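Local coordinates for protein GCN5-related N-acetyltransferase (Kribbella flavida, PDB 4H89) that probably transfers an acyl group, most likely acetyl from acetyl-CoA as in other members of the GNAT superfamily, to a substrate that is not known, at residues L23-E28 and G70-S75; R12-A17 and L50-S55. All blocks are in the same frame, centred on the assembly; numbering follows the deposited sequence.

Contact 1: L23-E28 and G70-S75; sequences LPFFRE and GTVLGS
F25 alone carries the helix side of this contact, reaching from segment 23-28 to the backbone and one valine of segment 70-75. No hydrogen bond joins the two segments; the contact is van der Waals packing around one end of an aromatic ring.

The apolar part is a pairing of side chains. CG1 of V72 lies 3.9 Å from CE2 of F25, and it is brought there by a chi1 of 174°, which sets this methyl anti to the backbone N while CG2 is anti to the carbonyl carbon. M95 and A97 also touch F25, and V72 leans in addition on V64 and V66 of the adjoining strand.

The remaining contacts are between ring and main chain. The carbonyl O of V72 sits at the rim of the phenyl group, close to its plane, 3.7 Å from CZ of F25, so that a polar atom meets the ring's edge. Next to it CE2 of F25 approaches the CA of G74 at 3.7 Å, obliquely, and the carbonyl C of L73 is 4.0 Å from CZ. A chi1 of -52° sets CG of F25 anti to its carbonyl carbon, beside the backbone N, which carries CE2 and CZ to the strand.

The axes of helix 23-28 and strand 72-75 pass 9.3 Å apart, inclined by 59°. In the strand, two consecutive residues, L73 and G74, pair with the single A65 of strand 61-66, a classic beta bulge, and the ring meets the main chain at this irregularity. The whole is the packing of the first helix of a GNAT fold, 19-32, against its central mixed sheet.

Contact 2: R12-A17 and L50-S55; sequences RDAEDA and LWMTPS
The turn that leads from the edge strand 10-13 of the GNAT sheet into helix 19-32 meets the residue just past the C-terminal end of helix 44-51, M52, modelled as selenomethionine. Its terminal methyl CE does all the close touching. The nearest partner of M52 CE is the carbonyl O of E15, at 3.5 Å. CB of A14 and CA of D16 are each 4.1 Å from M52 CE, so the methyl rests against three consecutive residues of the turn. With CG beside the backbone N, bends at chi2 (-59°) and chi3 (-76°) swing the methyl, carried on SE, toward the turn. No hydrogen bond crosses between the segments.

M52 is the first residue to leave helical geometry after helix 44-51, and its side chain also spans to W19 and I22 of helix 19-32. The contact thus brings together, at the margin of the sheet, the residues that follow a strand and those that follow a helix.

On the side of the turn, R12 bonds back to the main chain. Its NH1 donates to the carbonyl O of D13 at 3.0 Å, with an N-H...O angle of 144°, and D13 O lies near the guanidinium plane. OE2 of E15 is 3.4 Å from NH1 of R12 but well above that plane, a salt bridge by charge alone. D18, the residue just before helix 19-32, pairs through its carboxylate with R12 and accepts from E15 N.

In the fold
Contacts 1 and 2 lie with their centres about 13 Å apart and touch directly: S75 OG of contact 1 is 2.8 Å from W51 NE1 of contact 2, a probable hydrogen bond. Their segments alternate along the chain, 12-17, 23-28, 50-55 and 70-75, and both contacts reach the same mixed sheet. Helix 19-32, which bears F25 of contact 1, follows strand 10-13 and is itself followed by helix 44-51. Contact 1 is buried, whereas contact 2 lies at the surface beside the outermost strand. Contact 1 sets helix 19-32 on strand 72-80; contact 2 joins the exit of helix 44-51 to the turn after strand 10-13.

Contact 1: L23-E28 and G70-S75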
ATOM      1  N   LEU A  23     -16.820 -14.645  -3.518  1.00 14.83           N
ATOM      2  CA  LEU A  23     -17.442 -13.322  -3.746  1.00 17.15           C
ATOM      3  C   LEU A  23     -18.323 -12.843  -2.580  1.00 15.16           C
ATOM      4  O   LEU A  23     -18.155 -11.725  -2.133  1.00 16.13           O
ATOM      5  CB  LEU A  23     -18.187 -13.323  -5.099  1.00 17.59           C
ATOM      6  CG  LEU A  23     -19.009 -12.070  -5.401  1.00 17.87           C
ATOM      7  CD1 LEU A  23     -18.153 -10.830  -5.524  1.00 19.44           C
ATOM      8  CD2 LEU A  23     -19.783 -12.290  -6.700  1.00 22.81           C
ATOM      9  N   PRO A  24     -19.242 -13.689  -2.079  1.00 15.61           N
ATOM     10  CA  PRO A  24     -20.033 -13.193  -0.938  1.00 17.22           C
ATOM     11  C   PRO A  24     -19.233 -12.849   0.283  1.00 16.33           C
ATOM     12  O   PRO A  24     -19.672 -11.992   1.062  1.00 18.08           O
ATOM     13  CB  PRO A  24     -21.067 -14.303  -0.680  1.00 21.11           C
ATOM     14  CG  PRO A  24     -20.731 -15.438  -1.579  1.00 23.63           C
ATOM     15  CD  PRO A  24     -19.688 -15.007  -2.560  1.00 18.16           C
ATOM     16  N   PHE A  25     -18.078 -13.490   0.507  1.00 18.87           N
ATOM     17  CA  PHE A  25     -17.239 -13.092   1.650  1.00 17.58           C
ATOM     18  C   PHE A  25     -16.761 -11.691   1.511  1.00 17.92           C
ATOM     19  O   PHE A  25     -16.725 -10.941   2.463  1.00 18.50           O
ATOM     20  CB  PHE A  25     -15.950 -13.926   1.801  1.00 20.74           C
ATOM     21  CG  PHE A  25     -16.135 -15.407   1.818  1.00 18.32           C
ATOM     22  CD1 PHE A  25     -17.348 -15.979   2.125  1.00 19.96           C
ATOM     23  CD2 PHE A  25     -15.034 -16.226   1.523  1.00 20.45           C
ATOM     24  CE1 PHE A  25     -17.508 -17.343   2.114  1.00 21.40           C
ATOM     25  CE2 PHE A  25     -15.196 -17.598   1.486  1.00 20.63           C
ATOM     26  CZ  PHE A  25     -16.428 -18.156   1.812  1.00 20.33           C
ATOM     27  N   PHE A  26     -16.295 -11.373   0.306  1.00 17.91           N
ATOM     28  CA  PHE A  26     -15.841 -10.039  -0.009  1.00 17.98           C
ATOM     29  C   PHE A  26     -16.934  -9.029   0.261  1.00 15.35           C
ATOM     30  O   PHE A  26     -16.730  -8.001   0.914  1.00 17.70           O
ATOM     31  CB  PHE A  26     -15.289  -9.966  -1.448  1.00 17.10           C
ATOM     32  CG  PHE A  26     -14.941  -8.585  -1.858  1.00 16.88           C
ATOM     33  CD1 PHE A  26     -13.784  -7.984  -1.395  1.00 23.19           C
ATOM     34  CD2 PHE A  26     -15.761  -7.841  -2.651  1.00 19.32           C
ATOM     35  CE1 PHE A  26     -13.448  -6.701  -1.757  1.00 24.92           C
ATOM     36  CE2 PHE A  26     -15.440  -6.525  -2.978  1.00 22.21           C
ATOM     37  CZ  PHE A  26     -14.283  -5.963  -2.542  1.00 22.91           C
ATOM     38  N   ARG A  27     -18.115  -9.282  -0.293  1.00 15.72           N
ATOM     39  CA  ARG A  27     -19.252  -8.388  -0.063  1.00 15.57           C
ATOM     40  C   ARG A  27     -19.582  -8.210   1.418  1.00 15.54           C
ATOM     41  O   ARG A  27     -19.842  -7.062   1.832  1.00 16.52           O
ATOM     42  CB  ARG A  27     -20.468  -8.832  -0.853  1.00 15.14           C
ATOM     43  CG  ARG A  27     -20.283  -8.812  -2.349  1.00 16.06           C
ATOM     44  CD  ARG A  27     -19.956  -7.444  -2.923  1.00 16.77           C
ATOM     45  NE  ARG A  27     -19.886  -7.519  -4.366  1.00 16.72           N
ATOM     46  CZ  ARG A  27     -19.315  -6.605  -5.128  1.00 15.82           C
ATOM     47  NH1 ARG A  27     -18.704  -5.560  -4.631  1.00 16.73           N
ATOM     48  NH2 ARG A  27     -19.279  -6.779  -6.433  1.00 16.51           N
ATOM     49  N   GLU A  28     -19.551  -9.304   2.205  0.50 17.49           N
ATOM     50  CA  GLU A  28     -19.809  -9.234   3.673  0.50 17.94           C
ATOM     51  C   GLU A  28     -18.800  -8.271   4.297  0.50 18.24           C
ATOM     52  O   GLU A  28     -19.165  -7.356   5.036  0.50 17.27           O
ATOM     53  CB  GLU A  28     -19.642 -10.602   4.403  0.50 23.27           C
ATOM     54  CG  GLU A  28     -20.619 -11.753   4.085  0.50 28.53           C
ATOM     55  CD  GLU A  28     -20.390 -13.110   4.852  0.50 29.28           C
ATOM     56  OE1 GLU A  28     -19.243 -13.626   5.105  0.50 32.83           O
ATOM     57  OE2 GLU A  28     -21.412 -13.734   5.186  0.50 39.88           O
ATOM     58  N   GLY A  70     -16.056 -30.251   0.275  1.00 27.47           N
ATOM     59  CA  GLY A  70     -15.554 -29.293  -0.698  1.00 24.22           C
ATOM     60  C   GLY A  70     -16.138 -27.884  -0.566  1.00 23.22           C
ATOM     61  O   GLY A  70     -15.876 -27.029  -1.432  1.00 25.84           O
ATOM     62  N   THR A  71     -16.945 -27.623   0.482  1.00 23.09           N
ATOM     63  CA  THR A  71     -17.500 -26.283   0.680  1.00 20.51           C
ATOM     64  C   THR A  71     -16.426 -25.280   1.104  1.00 17.89           C
ATOM     65  O   THR A  71     -15.693 -25.537   2.008  1.00 16.60           O
ATOM     66  CB  THR A  71     -18.550 -26.320   1.785  1.00 23.73           C
ATOM     67  OG1 THR A  71     -19.544 -27.298   1.451  1.00 30.16           O
ATOM     68  CG2 THR A  71     -19.244 -24.991   1.969  1.00 27.32           C
ATOM     69  N   VAL A  72     -16.358 -24.168   0.398  1.00 17.80           N
ATOM     70  CA  VAL A  72     -15.390 -23.134   0.670  1.00 15.66           C
ATOM     71  C   VAL A  72     -15.787 -22.392   1.942  1.00 15.49           C
ATOM     72  O   VAL A  72     -16.888 -21.827   2.021  1.00 18.25           O
ATOM     73  CB  VAL A  72     -15.279 -22.167  -0.513  1.00 17.41           C
ATOM     74  CG1 VAL A  72     -14.377 -20.996  -0.192  1.00 15.90           C
ATOM     75  CG2 VAL A  72     -14.781 -22.911  -1.734  1.00 18.50           C
ATOM     76  N   LEU A  73     -14.855 -22.326   2.900  1.00 14.32           N
ATOM     77  CA  LEU A  73     -15.047 -21.686   4.205  1.00 15.48           C
ATOM     78  C   LEU A  73     -14.281 -20.366   4.329  1.00 14.48           C
ATOM     79  O   LEU A  73     -14.493 -19.612   5.245  1.00 16.75           O
ATOM     80  CB  LEU A  73     -14.535 -22.618   5.287  1.00 16.49           C
ATOM     81  CG  LEU A  73     -15.141 -24.020   5.287  1.00 22.13           C
ATOM     82  CD1 LEU A  73     -14.497 -24.843   6.398  1.00 26.98           C
ATOM     83  CD2 LEU A  73     -16.643 -23.962   5.476  1.00 25.11           C
ATOM     84  N   GLY A  74     -13.328 -20.141   3.435  1.00 14.46           N
ATOM     85  CA  GLY A  74     -12.469 -18.982   3.500  1.00 13.91           C
ATOM     86  C   GLY A  74     -11.472 -18.987   2.348  1.00 12.74           C
ATOM     87  O   GLY A  74     -11.375 -19.973   1.607  1.00 13.48           O
ATOM     88  N   SER A  75     -10.745 -17.884   2.216  1.00 13.13           N
ATOM     89  CA  SER A  75      -9.795 -17.779   1.124  1.00 12.94           C
ATOM     90  C   SER A  75      -8.681 -16.833   1.516  1.00 12.42           C
ATOM     91  O   SER A  75      -8.856 -15.938   2.361  1.00 13.29           O
ATOM     92  CB  SER A  75     -10.542 -17.292  -0.131  1.00 12.73           C
ATOM     93  OG  SER A  75      -9.690 -17.203  -1.257  1.00 13.89           O
TER

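Contact 2: R12-A17 and L50-S55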
ATOM      1  N   ARG A  12      -6.002 -25.395  -0.003  1.00 13.98           N
ATOM      2  CA  ARG A  12      -5.510 -25.802  -1.301  1.00 14.21           C
ATOM      3  C   ARG A  12      -5.578 -24.599  -2.232  1.00 13.84           C
ATOM      4  O   ARG A  12      -6.237 -23.586  -1.954  1.00 14.23           O
ATOM      5  CB  ARG A  12      -6.349 -26.933  -1.909  1.00 16.09           C
ATOM      6  CG  ARG A  12      -7.816 -26.595  -2.132  1.00 17.06           C
ATOM      7  CD  ARG A  12      -8.509 -27.602  -3.037  1.00 20.59           C
ATOM      8  NE  ARG A  12      -9.946 -27.377  -3.172  1.00 20.82           N
ATOM      9  CZ  ARG A  12     -10.549 -26.415  -3.916  1.00 21.06           C
ATOM     10  NH1 ARG A  12      -9.886 -25.534  -4.634  1.00 16.10           N
ATOM     11  NH2 ARG A  12     -11.889 -26.310  -3.969  1.00 24.64           N
ATOM     12  N   ASP A  13      -4.868 -24.697  -3.369  1.00 14.23           N
ATOM     13  CA  ASP A  13      -4.943 -23.660  -4.359  1.00 15.55           C
ATOM     14  C   ASP A  13      -6.416 -23.461  -4.783  1.00 14.58           C
ATOM     15  O   ASP A  13      -7.180 -24.398  -4.960  1.00 15.46           O
ATOM     16  CB  ASP A  13      -4.156 -23.995  -5.629  1.00 17.17           C
ATOM     17  CG  ASP A  13      -2.671 -23.993  -5.448  1.00 22.99           C
ATOM     18  OD1 ASP A  13      -2.139 -23.830  -4.347  1.00 21.40           O
ATOM     19  OD2 ASP A  13      -2.019 -24.206  -6.499  1.00 32.45           O
ATOM     20  N   ALA A  14      -6.808 -22.206  -4.941  1.00 14.77           N
ATOM     21  CA  ALA A  14      -8.125 -21.869  -5.438  1.00 14.76           C
ATOM     22  C   ALA A  14      -8.218 -22.290  -6.904  1.00 17.41           C
ATOM     23  O   ALA A  14      -7.254 -22.167  -7.651  1.00 20.64           O
ATOM     24  CB  ALA A  14      -8.372 -20.381  -5.298  1.00 15.69           C
ATOM     25  N   GLU A  15      -9.401 -22.768  -7.287  1.00 17.20           N
ATOM     26  CA  GLU A  15      -9.734 -23.092  -8.665  1.00 20.18           C
ATOM     27  C   GLU A  15     -10.630 -21.982  -9.151  1.00 18.19           C
ATOM     28  O   GLU A  15     -11.294 -21.322  -8.355  1.00 17.49           O
ATOM     29  CB  GLU A  15     -10.459 -24.460  -8.724  1.00 23.58           C
ATOM     30  CG  GLU A  15      -9.486 -25.591  -8.294  1.00 32.36           C
ATOM     31  CD  GLU A  15     -10.102 -26.944  -7.874  1.00 50.77           C
ATOM     32  OE1 GLU A  15     -11.273 -27.251  -8.208  1.00 59.65           O
ATOM     33  OE2 GLU A  15      -9.379 -27.734  -7.193  1.00 53.66           O
ATOM     34  N   ASP A  16     -10.673 -21.751 -10.446  1.00 20.33           N
ATOM     35  CA  ASP A  16     -11.525 -20.681 -11.003  1.00 19.85           C
ATOM     36  C   ASP A  16     -12.981 -20.797 -10.603  1.00 20.71           C
ATOM     37  O   ASP A  16     -13.637 -19.792 -10.251  1.00 22.58           O
ATOM     38  CB  ASP A  16     -11.413 -20.671 -12.502  1.00 21.64           C
ATOM     39  CG  ASP A  16     -10.029 -20.329 -12.955  1.00 25.88           C
ATOM     40  OD1 ASP A  16      -9.600 -19.163 -12.710  1.00 30.60           O
ATOM     41  OD2 ASP A  16      -9.367 -21.241 -13.508  1.00 28.64           O
ATOM     42  N   ALA A  17     -13.440 -22.034 -10.526  1.00 19.14           N
ATOM     43  CA  ALA A  17     -14.777 -22.351 -10.090  1.00 22.97           C
ATOM     44  C   ALA A  17     -15.086 -22.030  -8.641  1.00 20.22           C
ATOM     45  O   ALA A  17     -16.276 -22.012  -8.283  1.00 20.36           O
ATOM     46  CB  ALA A  17     -15.069 -23.817 -10.375  1.00 27.76           C
ATOM     47  N   LEU A  50      -8.807  -8.530  -8.315  0.50 20.25           N
ATOM     48  CA  LEU A  50      -8.004  -8.172  -7.166  0.50 21.37           C
ATOM     49  C   LEU A  50      -7.668  -9.405  -6.345  0.50 19.27           C
ATOM     50  O   LEU A  50      -6.592  -9.470  -5.760  0.50 26.99           O
ATOM     51  CB  LEU A  50      -8.728  -7.156  -6.304  0.50 28.49           C
ATOM     52  CG  LEU A  50      -8.772  -5.725  -6.853  0.50 27.12           C
ATOM     53  CD1 LEU A  50      -9.336  -4.816  -5.774  0.50 35.34           C
ATOM     54  CD2 LEU A  50      -7.401  -5.194  -7.307  0.50 27.69           C
ATOM     55  N   TRP A  51      -8.565 -10.391  -6.329  1.00 18.57           N
ATOM     56  CA  TRP A  51      -8.442 -11.522  -5.414  1.00 18.14           C
ATOM     57  C   TRP A  51      -7.803 -12.793  -5.986  1.00 18.52           C
ATOM     58  O   TRP A  51      -6.942 -13.412  -5.350  1.00 18.77           O
ATOM     59  CB  TRP A  51      -9.828 -11.858  -4.825  1.00 16.43           C
ATOM     60  CG  TRP A  51      -9.678 -12.785  -3.688  1.00 17.47           C
ATOM     61  CD1 TRP A  51      -9.831 -14.125  -3.693  1.00 16.91           C
ATOM     62  CD2 TRP A  51      -9.283 -12.415  -2.379  1.00 17.18           C
ATOM     63  NE1 TRP A  51      -9.494 -14.636  -2.467  1.00 17.38           N
ATOM     64  CE2 TRP A  51      -9.164 -13.595  -1.634  1.00 16.37           C
ATOM     65  CE3 TRP A  51      -8.992 -11.195  -1.771  1.00 19.75           C
ATOM     66  CZ2 TRP A  51      -8.803 -13.590  -0.287  1.00 16.40           C
ATOM     67  CZ3 TRP A  51      -8.613 -11.190  -0.432  1.00 20.81           C
ATOM     68  CH2 TRP A  51      -8.505 -12.383   0.281  1.00 17.71           C
HETATM   69  N   MSE A  52      -8.276 -13.242  -7.127  1.00 18.77           N
HETATM   70  CA  MSE A  52      -7.785 -14.414  -7.819  1.00 16.60           C
HETATM   71  C   MSE A  52      -6.476 -14.057  -8.463  1.00 18.37           C
HETATM   72  O   MSE A  52      -6.279 -12.941  -8.913  1.00 22.65           O
HETATM   73  CB  MSE A  52      -8.792 -14.887  -8.873  1.00 16.55           C
HETATM   74  CG  MSE A  52     -10.141 -15.290  -8.310  1.00 17.90           C
HETATM   75 SE   MSE A  52     -10.215 -16.713  -6.992  0.80 17.68          SE
HETATM   76  CE  MSE A  52      -9.958 -18.086  -8.239  1.00 18.72           C
ATOM     77  N   THR A  53      -5.543 -15.014  -8.430  1.00 20.37           N
ATOM     78  CA  THR A  53      -4.178 -14.831  -8.930  1.00 19.58           C
ATOM     79  C   THR A  53      -4.069 -15.426 -10.297  1.00 22.43           C
ATOM     80  O   THR A  53      -4.238 -16.651 -10.462  1.00 25.80           O
ATOM     81  CB  THR A  53      -3.161 -15.620  -8.075  1.00 22.36           C
ATOM     82  OG1 THR A  53      -3.160 -15.103  -6.793  1.00 22.49           O
ATOM     83  CG2 THR A  53      -1.781 -15.455  -8.642  1.00 22.40           C
ATOM     84  N   PRO A  54      -3.802 -14.583 -11.297  1.00 20.93           N
ATOM     85  CA  PRO A  54      -3.539 -15.099 -12.649  1.00 23.67           C
ATOM     86  C   PRO A  54      -2.127 -15.680 -12.787  1.00 25.29           C
ATOM     87  O   PRO A  54      -1.184 -15.221 -12.139  1.00 25.85           O
ATOM     88  CB  PRO A  54      -3.713 -13.869 -13.519  1.00 24.95           C
ATOM     89  CG  PRO A  54      -3.464 -12.697 -12.661  1.00 28.22           C
ATOM     90  CD  PRO A  54      -3.716 -13.116 -11.237  1.00 22.05           C
ATOM     91  N   SER A  55      -1.976 -16.691 -13.630  1.00 23.00           N
ATOM     92  CA  SER A  55      -0.662 -17.271 -13.892  1.00 24.77           C
ATOM     93  C   SER A  55       0.280 -16.204 -14.462  1.00 30.86           C
ATOM     94  O   SER A  55      -0.154 -15.292 -15.242  1.00 27.74           O
ATOM     95  CB  SER A  55      -0.779 -18.425 -14.864  1.00 28.25           C
ATOM     96  OG  SER A  55      -1.417 -19.526 -14.262  1.00 34.96           O
TER